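Local coordinates for calcium binding protein (Fasciola hepatica, PDB 5FX0) that probably binds calcium ions as a whole protein and is represented here by its dynein light chain-like domain, at residues Glu32-Lys35 and Ser36-Ala40; Asn57-Asp60 and Glu61-Arg65; Val24-Gln27 and Val28-Thr31; Gln89-Gly93 and Arg94-Leu98; Asn42-Asp45 and Glu46-Lys49. All coordinates share one frame; numbering follows the deposited sequence.

Interaction 1. Residues Glu32-Lys35 and Ser36-Ala40; sequences EKFK and SLVTA
Phe34 and Val38 make the tight side of this helix turn. Val38 CG2 lies over one face of the Phe34 ring, displaced toward the rim. It is 3.6 Å from the ring centroid and forms a CH-pi contact. Phe34 CG is anti to the backbone N (chi1 -170°), which swings the ring along the helix to meet that methyl. The ring also meets Phe90 edge-to-face. It is part of the face by which helix 24-40 of the dynein light chain-like fold packs on the antiparallel sheet. Leu37 is on the flank toward the second helix, where it touches Asp54 and Met55. Lys33 bends back at chi2 and brings CE to 3.9 Å from Leu37 CG. Its end is on the solvent side: NZ passes Leu37 CD2 and donates to a water at 3.0 Å, and that water also lies beside Ser36 OG. The exposed Thr39 turns its hydroxyl back to the preceding turn. Its OG1 donates to Lys35 O at 2.7 Å, and its backbone N reaches the same Lys35 O at 3.1 Å. The two donors come from opposite faces of the carbonyl plane.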
loop_
_atom_site.group_PDB
_atom_site.type_symbol
_atom_site.label_atom_id
_atom_site.label_comp_id
_atom_site.label_asym_id
_atom_site.label_seq_id
_atom_site.Cartn_x
_atom_site.Cartn_y
_atom_site.Cartn_z
ATOM N N GLU A 32 5.558 18.604 2.213
ATOM C CA GLU A 32 4.961 19.727 2.981
ATOM C C GLU A 32 3.430 19.616 3.062
ATOM O O GLU A 32 2.840 19.814 4.127
ATOM C CB GLU A 32 5.334 21.093 2.407
ATOM C CG GLU A 32 6.831 21.399 2.305
ATOM C CD GLU A 32 7.562 21.568 3.629
ATOM O OE1 GLU A 32 6.945 21.493 4.721
ATOM O OE2 GLU A 32 8.796 21.788 3.562
ATOM N N LYS A 33 2.804 19.255 1.944
ATOM C CA LYS A 33 1.373 18.933 1.913
ATOM C C LYS A 33 0.992 17.827 2.901
ATOM O O LYS A 33 0.031 17.976 3.669
ATOM C CB LYS A 33 0.919 18.550 0.494
ATOM C CG LYS A 33 -0.579 18.341 0.340
ATOM C CD LYS A 33 -1.319 19.663 0.361
ATOM C CE LYS A 33 -2.833 19.501 0.496
ATOM N NZ LYS A 33 -3.406 20.653 1.257
ATOM N N PHE A 34 1.739 16.727 2.906
ATOM C CA PHE A 34 1.446 15.668 3.868
ATOM C C PHE A 34 1.535 16.168 5.320
ATOM O O PHE A 34 0.699 15.819 6.153
ATOM C CB PHE A 34 2.375 14.489 3.686
ATOM C CG PHE A 34 1.980 13.283 4.480
ATOM C CD1 PHE A 34 0.979 12.456 4.034
ATOM C CD2 PHE A 34 2.596 12.988 5.674
ATOM C CE1 PHE A 34 0.606 11.331 4.748
ATOM C CE2 PHE A 34 2.243 11.852 6.391
ATOM C CZ PHE A 34 1.247 11.022 5.923
ATOM N N LYS A 35 2.577 16.945 5.599
ATOM C CA LYS A 35 2.811 17.571 6.909
ATOM C C LYS A 35 1.571 18.368 7.364
ATOM O O LYS A 35 1.101 18.209 8.482
ATOM C CB LYS A 35 4.027 18.499 6.815
ATOM C CG LYS A 35 4.869 18.654 8.061
ATOM C CD LYS A 35 6.144 19.444 7.737
ATOM C CE LYS A 35 7.054 19.631 8.943
ATOM N NZ LYS A 35 6.560 20.687 9.867
ATOM N N SER A 36 1.042 19.208 6.483
ATOM C CA SER A 36 -0.063 20.099 6.859
ATOM C C SER A 36 -1.365 19.320 6.977
ATOM O O SER A 36 -2.185 19.625 7.845
ATOM C CB SER A 36 -0.227 21.260 5.869
ATOM O OG SER A 36 -1.169 20.942 4.863
ATOM N N LEU A 37 -1.550 18.317 6.114
ATOM C CA LEU A 37 -2.744 17.484 6.180
ATOM C C LEU A 37 -2.816 16.672 7.462
ATOM O O LEU A 37 -3.895 16.569 8.064
ATOM C CB LEU A 37 -2.864 16.565 4.972
ATOM C CG LEU A 37 -3.170 17.208 3.619
ATOM C CD1 LEU A 37 -3.183 16.120 2.565
ATOM C CD2 LEU A 37 -4.508 17.939 3.640
ATOM N N VAL A 38 -1.682 16.115 7.891
ATOM C CA VAL A 38 -1.649 15.272 9.095
ATOM C C VAL A 38 -1.783 16.131 10.350
ATOM O O VAL A 38 -2.414 15.729 11.310
ATOM C CB VAL A 38 -0.364 14.413 9.169
ATOM C CG1 VAL A 38 -0.305 13.603 10.446
ATOM C CG2 VAL A 38 -0.286 13.447 7.998
ATOM N N THR A 39 -1.173 17.309 10.322
ATOM C CA THR A 39 -1.176 18.224 11.435
ATOM C C THR A 39 -2.569 18.776 11.673
ATOM O O THR A 39 -3.046 18.734 12.793
ATOM C CB THR A 39 -0.165 19.350 11.201
ATOM O OG1 THR A 39 1.138 18.769 11.113
ATOM C CG2 THR A 39 -0.179 20.361 12.347
ATOM N N ALA A 40 -3.224 19.265 10.624
ATOM C CA ALA A 40 -4.631 19.677 10.711
ATOM C C ALA A 40 -5.499 18.639 11.453
ATOM O O ALA A 40 -6.189 18.975 12.417
ATOM C CB ALA A 40 -5.198 19.962 9.323
HETATM O O HOH W 1 -2.099 22.488 3.257
#

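Interaction 2. Residues Asn57-Asp60 and Glu61-Arg65; sequences NYMD and EKYGR
Tyr58 and Lys62 lie side by side and point the same way. In both, CG is anti to the backbone N (chi1 169° and -164°), which sends ring and lysine chain off the helix in the same direction. Lys62 CD rests 3.2 Å from Tyr58 OH and 3.4 Å from Tyr58 CZ. The lysine thus meets the phenol with its methylene, before the chain bends at chi4. Tyr58 also packs on Glu29 and Lys33 of helix 24-40. One residue on, Met59 CB meets Tyr63 CD2 at 4.1 Å. Tyr63 OH is hydrogen-bonded to Glu29 OE1, which ties this helix end to the neighbouring helix. Glu61 runs extended past the preceding turn, with its CG 3.3 Å from Asn57 O.

Helix 48-63 ends here. Gly64 is the first residue to leave helical angles, with a positive phi. Its N makes a weak bond to Asp60 O, 2.8 Å long but poorly aligned. The chain then turns so that Arg65 CG packs on Asp60 CB at 3.9 Å. Arg65 and Asp60 do not form a salt bridge: OD2 of Asp60 is 4.1 Å from NE of Arg65, and their flat groups are turned 75° apart. Asp60 has stronger partners elsewhere. OD1 accepts a hydrogen bond from the backbone N of Trp67, and OD2 makes a salt bridge to Lys56. With a lysine, a backbone N-H and a nearby arginine around it, this carboxylate is probably kept ionised and fixed across the end of the helix.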
loop_
_atom_site.group_PDB
_atom_site.type_symbol
_atom_site.label_atom_id
_atom_site.label_comp_id
_atom_site.label_asym_id
_atom_site.label_seq_id
_atom_site.Cartn_x
_atom_site.Cartn_y
_atom_site.Cartn_z
ATOM N N ASN A 57 -6.068 13.355 -4.190
ATOM C CA ASN A 57 -6.727 14.457 -4.917
ATOM C C ASN A 57 -5.779 15.617 -5.233
ATOM O O ASN A 57 -5.764 16.095 -6.365
ATOM C CB ASN A 57 -7.943 14.985 -4.135
ATOM C CG ASN A 57 -9.067 13.952 -4.005
ATOM O OD1 ASN A 57 -9.098 12.955 -4.708
ATOM N ND2 ASN A 57 -9.981 14.190 -3.082
ATOM N N TYR A 58 -4.985 16.048 -4.249
ATOM C CA TYR A 58 -3.982 17.113 -4.453
ATOM C C TYR A 58 -3.017 16.776 -5.594
ATOM O O TYR A 58 -2.698 17.619 -6.429
ATOM C CB TYR A 58 -3.206 17.380 -3.155
ATOM C CG TYR A 58 -1.969 18.253 -3.286
ATOM C CD1 TYR A 58 -2.057 19.656 -3.246
ATOM C CD2 TYR A 58 -0.694 17.676 -3.410
ATOM C CE1 TYR A 58 -0.914 20.444 -3.343
ATOM C CE2 TYR A 58 0.447 18.455 -3.518
ATOM C CZ TYR A 58 0.339 19.832 -3.472
ATOM O OH TYR A 58 1.487 20.584 -3.581
ATOM N N MET A 59 -2.592 15.520 -5.647
ATOM C CA MET A 59 -1.636 15.102 -6.640
ATOM C C MET A 59 -2.228 14.842 -8.003
ATOM O O MET A 59 -1.557 15.057 -8.998
ATOM C CB MET A 59 -0.906 13.884 -6.133
ATOM C CG MET A 59 -0.124 14.246 -4.887
ATOM S SD MET A 59 1.239 13.132 -4.659
ATOM C CE MET A 59 0.344 11.656 -4.190
ATOM N N ASP A 60 -3.451 14.336 -8.046
ATOM C CA ASP A 60 -4.208 14.227 -9.297
ATOM C C ASP A 60 -4.309 15.634 -9.946
ATOM O O ASP A 60 -3.917 15.831 -11.091
ATOM C CB ASP A 60 -5.624 13.612 -9.053
ATOM C CG ASP A 60 -5.625 12.058 -8.915
ATOM O OD1 ASP A 60 -4.649 11.364 -9.253
ATOM O OD2 ASP A 60 -6.643 11.502 -8.470
ATOM N N GLU A 61 -4.786 16.599 -9.171
ATOM C CA GLU A 61 -4.955 17.988 -9.624
ATOM C C GLU A 61 -3.647 18.680 -10.027
ATOM O O GLU A 61 -3.615 19.409 -11.018
ATOM C CB GLU A 61 -5.649 18.818 -8.538
ATOM C CG GLU A 61 -7.102 18.429 -8.278
ATOM C CD GLU A 61 -7.591 18.843 -6.895
ATOM O OE1 GLU A 61 -7.036 19.804 -6.313
ATOM O OE2 GLU A 61 -8.534 18.199 -6.381
ATOM N N LYS A 62 -2.580 18.439 -9.265
ATOM C CA LYS A 62 -1.303 19.127 -9.449
ATOM C C LYS A 62 -0.307 18.430 -10.390
ATOM O O LYS A 62 0.530 19.106 -10.974
ATOM C CB LYS A 62 -0.651 19.355 -8.086
ATOM C CG LYS A 62 0.459 20.383 -8.113
ATOM C CD LYS A 62 0.798 20.885 -6.724
ATOM C CE LYS A 62 1.741 22.073 -6.799
ATOM N NZ LYS A 62 1.116 23.277 -7.413
ATOM N N TYR A 63 -0.369 17.098 -10.515
ATOM C CA TYR A 63 0.528 16.349 -11.419
ATOM C C TYR A 63 -0.202 15.447 -12.413
ATOM O O TYR A 63 0.434 14.627 -13.087
ATOM C CB TYR A 63 1.550 15.500 -10.626
ATOM C CG TYR A 63 2.223 16.253 -9.493
ATOM C CD1 TYR A 63 3.004 17.383 -9.742
ATOM C CD2 TYR A 63 2.047 15.851 -8.168
ATOM C CE1 TYR A 63 3.589 18.093 -8.698
ATOM C CE2 TYR A 63 2.632 16.545 -7.129
ATOM C CZ TYR A 63 3.398 17.664 -7.393
ATOM O OH TYR A 63 3.946 18.335 -6.332
ATOM N N GLY A 64 -1.518 15.574 -12.524
ATOM C CA GLY A 64 -2.275 14.689 -13.392
ATOM C C GLY A 64 -2.519 13.319 -12.801
ATOM O O GLY A 64 -1.786 12.854 -11.948
ATOM N N ARG A 65 -3.543 12.658 -13.316
ATOM C CA ARG A 65 -4.074 11.423 -12.738
ATOM C C ARG A 65 -3.212 10.231 -13.200
ATOM O O ARG A 65 -2.280 10.450 -13.961
ATOM C CB ARG A 65 -5.563 11.294 -13.135
ATOM C CG ARG A 65 -6.402 12.517 -12.719
ATOM C CD ARG A 65 -7.910 12.370 -12.913
ATOM N NE ARG A 65 -8.455 11.275 -12.105
ATOM C CZ ARG A 65 -9.028 10.153 -12.562
ATOM N NH1 ARG A 65 -9.205 9.920 -13.864
ATOM N NH2 ARG A 65 -9.456 9.240 -11.694
#

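Interaction 3. Residues Val24-Gln27 and Val28-Thr31; sequences VPRQ and VEVT
Thr31 carries chi1 at 57°, which sets OG1 between its own N and carbonyl carbon and turns it back to Gln27 O at 2.8 Å. Val30 has CG1 anti to the backbone N (chi1 170°), and its other methyl, CG2, falls 3.3 Å from Arg26 O. These are the opening turns of helix 24-40, the first helix of the dynein light chain-like domain. Gln27 O accepts from Thr31 N at 3.0 Å as well as being approached by the hydroxyl. The hydroxyl has a second acceptor in reach, Val28 O at 3.2 Å, so its single proton may serve either carbonyl. Both lie within the helix, and the threonine is buried. Pro25 sits in the first turn, where its lack of an N-H costs the helix no bond, and its carbonyl still accepts from Glu29 N.

The side chains fan out to different neighbours. Val30 packs on Met55 and Tyr63 of the second helix and on Ile88 of the sheet, while Thr31 touches Ile15, Met17 and Phe90. Gln27 runs extended toward strand 15-20, and its NE2 bonds to Met22 O just before the helix. Glu29 passes CG by Pro25 O at 3.5 Å. On the exposed side, Val28 CG2 rests 3.6 Å from Val24 O.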
loop_
_atom_site.group_PDB
_atom_site.type_symbol
_atom_site.label_atom_id
_atom_site.label_comp_id
_atom_site.label_asym_id
_atom_site.label_seq_id
_atom_site.Cartn_x
_atom_site.Cartn_y
_atom_site.Cartn_z
ATOM N N VAL A 24 13.312 16.834 -7.106
ATOM C CA VAL A 24 13.446 17.525 -5.834
ATOM C C VAL A 24 12.295 18.491 -5.526
ATOM O O VAL A 24 11.733 18.413 -4.442
ATOM C CB VAL A 24 14.791 18.267 -5.712
ATOM C CG1 VAL A 24 14.760 19.277 -4.567
ATOM C CG2 VAL A 24 15.913 17.262 -5.513
ATOM N N PRO A 25 11.951 19.402 -6.453
ATOM C CA PRO A 25 10.860 20.346 -6.114
ATOM C C PRO A 25 9.511 19.678 -5.833
ATOM O O PRO A 25 8.749 20.182 -5.018
ATOM C CB PRO A 25 10.757 21.259 -7.358
ATOM C CG PRO A 25 12.030 21.066 -8.089
ATOM C CD PRO A 25 12.497 19.663 -7.795
ATOM N N ARG A 26 9.212 18.565 -6.495
ATOM C CA ARG A 26 7.979 17.841 -6.206
ATOM C C ARG A 26 8.023 17.112 -4.877
ATOM O O ARG A 26 7.025 17.096 -4.165
ATOM C CB ARG A 26 7.649 16.872 -7.306
ATOM C CG ARG A 26 7.261 17.574 -8.579
ATOM C CD ARG A 26 6.713 16.565 -9.562
ATOM N NE ARG A 26 6.623 17.116 -10.894
ATOM C CZ ARG A 26 6.143 16.461 -11.941
ATOM N NH1 ARG A 26 5.679 15.221 -11.818
ATOM N NH2 ARG A 26 6.112 17.066 -13.122
ATOM N N GLN A 27 9.161 16.511 -4.551
ATOM C CA GLN A 27 9.351 15.896 -3.235
ATOM C C GLN A 27 9.018 16.887 -2.142
ATOM O O GLN A 27 8.335 16.534 -1.203
ATOM C CB GLN A 27 10.790 15.405 -3.001
ATOM C CG GLN A 27 11.290 14.311 -3.936
ATOM C CD GLN A 27 12.791 14.094 -3.806
ATOM O OE1 GLN A 27 13.322 13.991 -2.701
ATOM N NE2 GLN A 27 13.464 13.995 -4.927
ATOM N N VAL A 28 9.514 18.117 -2.258
ATOM C CA VAL A 28 9.261 19.152 -1.258
ATOM C C VAL A 28 7.756 19.474 -1.187
ATOM O O VAL A 28 7.210 19.484 -0.109
ATOM C CB VAL A 28 10.115 20.437 -1.504
ATOM C CG1 VAL A 28 9.702 21.588 -0.570
ATOM C CG2 VAL A 28 11.603 20.139 -1.309
ATOM N N GLU A 29 7.093 19.700 -2.321
ATOM C CA GLU A 29 5.643 20.008 -2.324
ATOM C C GLU A 29 4.800 18.903 -1.707
ATOM O O GLU A 29 3.929 19.162 -0.878
ATOM C CB GLU A 29 5.116 20.219 -3.736
ATOM C CG GLU A 29 5.575 21.490 -4.410
ATOM C CD GLU A 29 4.950 21.678 -5.784
ATOM O OE1 GLU A 29 4.829 20.684 -6.549
ATOM O OE2 GLU A 29 4.591 22.837 -6.102
ATOM N N VAL A 30 5.061 17.673 -2.132
ATOM C CA VAL A 30 4.320 16.518 -1.662
ATOM C C VAL A 30 4.503 16.316 -0.157
ATOM O O VAL A 30 3.517 16.091 0.561
ATOM C CB VAL A 30 4.737 15.248 -2.425
ATOM C CG1 VAL A 30 4.159 13.991 -1.800
ATOM C CG2 VAL A 30 4.291 15.346 -3.876
ATOM N N THR A 31 5.743 16.397 0.332
ATOM C CA THR A 31 5.984 16.195 1.766
ATOM C C THR A 31 5.436 17.348 2.639
ATOM O O THR A 31 4.853 17.082 3.670
ATOM C CB THR A 31 7.458 15.923 2.085
ATOM O OG1 THR A 31 8.250 16.986 1.593
ATOM C CG2 THR A 31 7.936 14.620 1.463
#

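Interaction 4. Residues Gln89-Gly93 and Arg94-Leu98; sequences QFRYG and RHICL
A beta hairpin pairs Phe90 with Cys97 and Tyr92 with His95, joining strands 87-92 and 95-101 in the middle of the sheet. A type II' turn from Tyr92 to His95 closes it, with Gly93 taking the positive phi. Phe90 and Cys97 are a hydrogen-bonded pair: Phe90 N to Cys97 O is 3.1 Å, and Cys97 N to Phe90 O is 2.8 Å. At the turn, Tyr92 N reaches His95 O at 2.8 Å. The return bond, His95 N to Tyr92 O, is longer at 3.2 Å, with the donor well above the carbonyl plane.

Phe90, Tyr92, His95 and Cys97 share one face. Cys97 CB sits over the Phe90 ring, 3.9 Å from its centroid, in a CH-pi contact, while SG stands oblique to the ring. On the other face, Leu98 CD2 touches Gln89 CG at 3.6 Å. Arg91 and Ile96 lie side by side there, with NH2 of Arg91 3.2 Å from CD1 of Ile96. Arg91 NH1 makes a salt bridge to Glu16, and Gln89 OE1 is hydrogen-bonded to Tyr76 OH. The polar ends are thus held by residues of strands 15-20 and 75-79, while their carbon chains pack on the apolar residues of the hairpin.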
loop_
_atom_site.group_PDB
_atom_site.type_symbol
_atom_site.label_atom_id
_atom_site.label_comp_id
_atom_site.label_asym_id
_atom_site.label_seq_id
_atom_site.Cartn_x
_atom_site.Cartn_y
_atom_site.Cartn_z
ATOM N N GLN A 89 7.969 7.603 -1.259
ATOM C CA GLN A 89 7.789 6.877 -0.017
ATOM C C GLN A 89 8.540 7.664 1.020
ATOM O O GLN A 89 9.705 7.954 0.846
ATOM C CB GLN A 89 8.375 5.501 -0.113
ATOM C CG GLN A 89 7.801 4.703 -1.256
ATOM C CD GLN A 89 8.569 3.437 -1.453
ATOM O OE1 GLN A 89 8.930 2.756 -0.497
ATOM N NE2 GLN A 89 8.860 3.126 -2.694
ATOM N N PHE A 90 7.861 8.048 2.078
ATOM C CA PHE A 90 8.501 8.795 3.134
ATOM C C PHE A 90 7.830 8.551 4.466
ATOM O O PHE A 90 6.725 8.044 4.527
ATOM C CB PHE A 90 8.555 10.283 2.780
ATOM C CG PHE A 90 7.223 10.925 2.628
ATOM C CD1 PHE A 90 6.547 10.842 1.447
ATOM C CD2 PHE A 90 6.653 11.634 3.675
ATOM C CE1 PHE A 90 5.301 11.434 1.292
ATOM C CE2 PHE A 90 5.402 12.228 3.539
ATOM C CZ PHE A 90 4.735 12.139 2.338
ATOM N N ARG A 91 8.540 8.888 5.520
ATOM C CA ARG A 91 8.066 8.720 6.878
ATOM C C ARG A 91 7.862 10.114 7.477
ATOM O O ARG A 91 8.683 11.020 7.301
ATOM C CB ARG A 91 9.081 7.905 7.671
ATOM C CG ARG A 91 8.827 7.806 9.177
ATOM C CD ARG A 91 9.769 6.829 9.880
ATOM N NE ARG A 91 9.447 5.445 9.504
ATOM C CZ ARG A 91 10.051 4.712 8.554
ATOM N NH1 ARG A 91 11.077 5.177 7.847
ATOM N NH2 ARG A 91 9.616 3.479 8.306
ATOM N N TYR A 92 6.746 10.286 8.158
ATOM C CA TYR A 92 6.527 11.449 9.002
ATOM C C TYR A 92 6.050 10.948 10.356
ATOM O O TYR A 92 4.926 10.505 10.500
ATOM C CB TYR A 92 5.519 12.375 8.385
ATOM C CG TYR A 92 5.344 13.652 9.176
ATOM C CD1 TYR A 92 6.438 14.476 9.471
ATOM C CD2 TYR A 92 4.091 14.042 9.630
ATOM C CE1 TYR A 92 6.279 15.638 10.196
ATOM C CE2 TYR A 92 3.929 15.206 10.350
ATOM C CZ TYR A 92 5.017 15.992 10.632
ATOM O OH TYR A 92 4.836 17.137 11.341
ATOM N N GLY A 93 6.952 10.954 11.325
ATOM C CA GLY A 93 6.713 10.329 12.617
ATOM C C GLY A 93 6.436 8.847 12.517
ATOM O O GLY A 93 7.252 8.076 12.006
ATOM N N ARG A 94 5.267 8.454 12.994
ATOM C CA ARG A 94 4.842 7.054 12.955
ATOM C C ARG A 94 4.222 6.621 11.627
ATOM O O ARG A 94 4.115 5.421 11.348
ATOM C CB ARG A 94 3.871 6.758 14.113
ATOM C CG ARG A 94 2.493 7.392 14.059
ATOM C CD ARG A 94 1.628 6.848 15.204
ATOM N NE ARG A 94 0.244 7.301 15.110
ATOM C CZ ARG A 94 -0.197 8.528 15.423
ATOM N NH1 ARG A 94 0.626 9.477 15.884
ATOM N NH2 ARG A 94 -1.489 8.813 15.274
ATOM N N HIS A 95 3.784 7.586 10.833
ATOM C CA HIS A 95 3.154 7.305 9.553
ATOM C C HIS A 95 4.135 7.255 8.388
ATOM O O HIS A 95 5.065 8.054 8.310
ATOM C CB HIS A 95 2.091 8.345 9.288
ATOM C CG HIS A 95 1.016 8.331 10.315
ATOM N ND1 HIS A 95 0.216 7.228 10.525
ATOM C CD2 HIS A 95 0.637 9.257 11.222
ATOM C CE1 HIS A 95 -0.630 7.485 11.502
ATOM N NE2 HIS A 95 -0.390 8.707 11.945
ATOM N N ILE A 96 3.902 6.293 7.501
ATOM C CA ILE A 96 4.654 6.114 6.266
ATOM C C ILE A 96 3.643 6.411 5.185
ATOM O O ILE A 96 2.558 5.851 5.202
ATOM C CB ILE A 96 5.194 4.670 6.107
ATOM C CG1 ILE A 96 6.321 4.401 7.125
ATOM C CG2 ILE A 96 5.681 4.410 4.677
ATOM C CD1 ILE A 96 6.589 2.927 7.392
ATOM N N CYS A 97 3.999 7.296 4.260
ATOM C CA CYS A 97 3.192 7.568 3.088
ATOM C C CYS A 97 3.821 6.950 1.838
ATOM O O CYS A 97 4.948 7.245 1.512
ATOM C CB CYS A 97 3.019 9.072 2.909
ATOM S SG CYS A 97 2.030 9.487 1.469
ATOM N N LEU A 98 3.070 6.091 1.167
ATOM C CA LEU A 98 3.402 5.578 -0.138
ATOM C C LEU A 98 2.438 6.223 -1.138
ATOM O O LEU A 98 1.237 6.086 -1.004
ATOM C CB LEU A 98 3.234 4.056 -0.183
ATOM C CG LEU A 98 3.864 3.244 0.943
ATOM C CD1 LEU A 98 3.526 1.777 0.721
ATOM C CD2 LEU A 98 5.384 3.439 1.048
#

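Interaction 5. Residues Asn42-Asp45 and Glu46-Lys49; sequences NGKD and EEMK
Asp45 and Met48 are joined by a backbone bond, Met48 N to Asp45 O at 3.1 Å. The donor stands 59° out of the carbonyl plane. Glu47 N to Lys44 O is a weak bond of 3.5 Å. Both span three residues and wind the chain into helix 48-63. The preceding helix has ended in a Schellman motif, with Asn42 as the C-prime residue.

Lys44 and Glu47 lie alongside each other, with Lys44 CB and Glu47 CG 3.8 Å apart. Met48 is bent at chi2 (-62°) and chi3 (104°), which curls its methyl CE back to 3.2 Å from Lys44 O. Asp45 and Met48 also pack on Trp77 of the second subunit, so the turn forms part of the contact between subunits.

The charged groups mostly look elsewhere. Lys44 NZ donates to Asn42 OD1 at 3.3 Å and stays 6.6 Å from Glu47 OE2. Asp45 OD1 makes a salt bridge to Arg94 at the hairpin tip, and that arginine also reaches Gly43 O weakly. The lysine and glutamate therefore meet through their methylenes, and the stronger electrostatic tie from this turn is the one from Asp45 to the sheet.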
loop_
_atom_site.group_PDB
_atom_site.type_symbol
_atom_site.label_atom_id
_atom_site.label_comp_id
_atom_site.label_asym_id
_atom_site.label_seq_id
_atom_site.Cartn_x
_atom_site.Cartn_y
_atom_site.Cartn_z
ATOM N N ASN A 42 -4.730 16.544 13.633
ATOM C CA ASN A 42 -4.055 16.156 14.894
ATOM C C ASN A 42 -3.297 14.813 14.903
ATOM O O ASN A 42 -2.987 14.293 15.969
ATOM C CB ASN A 42 -5.042 16.196 16.085
ATOM C CG ASN A 42 -5.635 17.571 16.332
ATOM O OD1 ASN A 42 -6.712 17.685 16.909
ATOM N ND2 ASN A 42 -4.930 18.618 15.923
ATOM N N GLY A 43 -2.971 14.266 13.736
ATOM C CA GLY A 43 -2.346 12.942 13.656
ATOM C C GLY A 43 -3.198 11.740 14.057
ATOM O O GLY A 43 -2.652 10.657 14.267
ATOM N N LYS A 44 -4.522 11.902 14.139
ATOM C CA LYS A 44 -5.413 10.819 14.588
ATOM C C LYS A 44 -5.382 9.676 13.577
ATOM O O LYS A 44 -5.281 9.920 12.377
ATOM C CB LYS A 44 -6.870 11.294 14.712
ATOM C CG LYS A 44 -7.162 12.456 15.653
ATOM C CD LYS A 44 -8.638 12.867 15.564
ATOM C CE LYS A 44 -8.852 14.370 15.695
ATOM N NZ LYS A 44 -8.466 14.925 17.026
ATOM N N ASP A 45 -5.512 8.441 14.051
ATOM C CA ASP A 45 -5.490 7.268 13.158
ATOM C C ASP A 45 -6.784 7.042 12.350
ATOM O O ASP A 45 -6.716 6.755 11.150
ATOM C CB ASP A 45 -5.070 6.005 13.923
ATOM C CG ASP A 45 -3.551 5.875 14.047
ATOM O OD1 ASP A 45 -2.825 6.902 13.959
ATOM O OD2 ASP A 45 -3.081 4.732 14.217
ATOM N N GLU A 46 -7.945 7.216 12.979
ATOM C CA GLU A 46 -9.224 7.202 12.250
ATOM C C GLU A 46 -9.439 8.390 11.292
ATOM O O GLU A 46 -10.474 8.469 10.628
ATOM C CB GLU A 46 -10.393 7.147 13.230
ATOM C CG GLU A 46 -10.479 5.850 14.015
ATOM C CD GLU A 46 -11.913 5.381 14.208
ATOM O OE1 GLU A 46 -12.735 6.171 14.724
ATOM O OE2 GLU A 46 -12.218 4.225 13.840
ATOM N N GLU A 47 -8.487 9.318 11.248
ATOM C CA GLU A 47 -8.466 10.393 10.260
ATOM C C GLU A 47 -7.614 10.100 9.009
ATOM O O GLU A 47 -7.620 10.899 8.059
ATOM C CB GLU A 47 -7.955 11.681 10.936
ATOM C CG GLU A 47 -9.002 12.401 11.774
ATOM C CD GLU A 47 -10.225 12.808 10.966
ATOM O OE1 GLU A 47 -10.073 13.164 9.775
ATOM O OE2 GLU A 47 -11.343 12.760 11.517
ATOM N N MET A 48 -6.909 8.965 8.985
ATOM C CA MET A 48 -5.864 8.755 7.976
ATOM C C MET A 48 -6.411 8.415 6.586
ATOM O O MET A 48 -5.857 8.864 5.568
ATOM C CB MET A 48 -4.828 7.731 8.461
ATOM C CG MET A 48 -3.877 8.253 9.522
ATOM S SD MET A 48 -2.824 9.636 9.000
ATOM C CE MET A 48 -3.645 11.004 9.818
ATOM N N LYS A 49 -7.512 7.674 6.535
ATOM C CA LYS A 49 -8.255 7.506 5.274
ATOM C C LYS A 49 -8.552 8.850 4.592
ATOM O O LYS A 49 -8.440 8.949 3.364
ATOM C CB LYS A 49 -9.564 6.717 5.468
ATOM C CG LYS A 49 -9.472 5.252 5.086
ATOM C CD LYS A 49 -10.822 4.560 5.231
ATOM C CE LYS A 49 -10.677 3.055 5.043
ATOM N NZ LYS A 49 -11.945 2.314 5.294
#

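In the fold
Every contact is local, and none nests in or crosses another. They follow in series. Interaction 3 opens helix 24-40, and interaction 1 continues it directly. Interaction 5 covers the turn into helix 48-63, and interaction 2 the far end of that helix, about 22 Å away between centres. Interaction 4, near the C terminus, closes only the two-residue turn between strands 87-92 and 95-101. Helix 24-40 touches all the others. Interactions 1 and 3 both press on Phe90 of interaction 4, and both touch interaction 2. Val38 of interaction 1 meets Gly43 and Met48 of interaction 5, which joins interaction 4 at the hairpin tip. Two helices are thus fastened to the sheet and to each other.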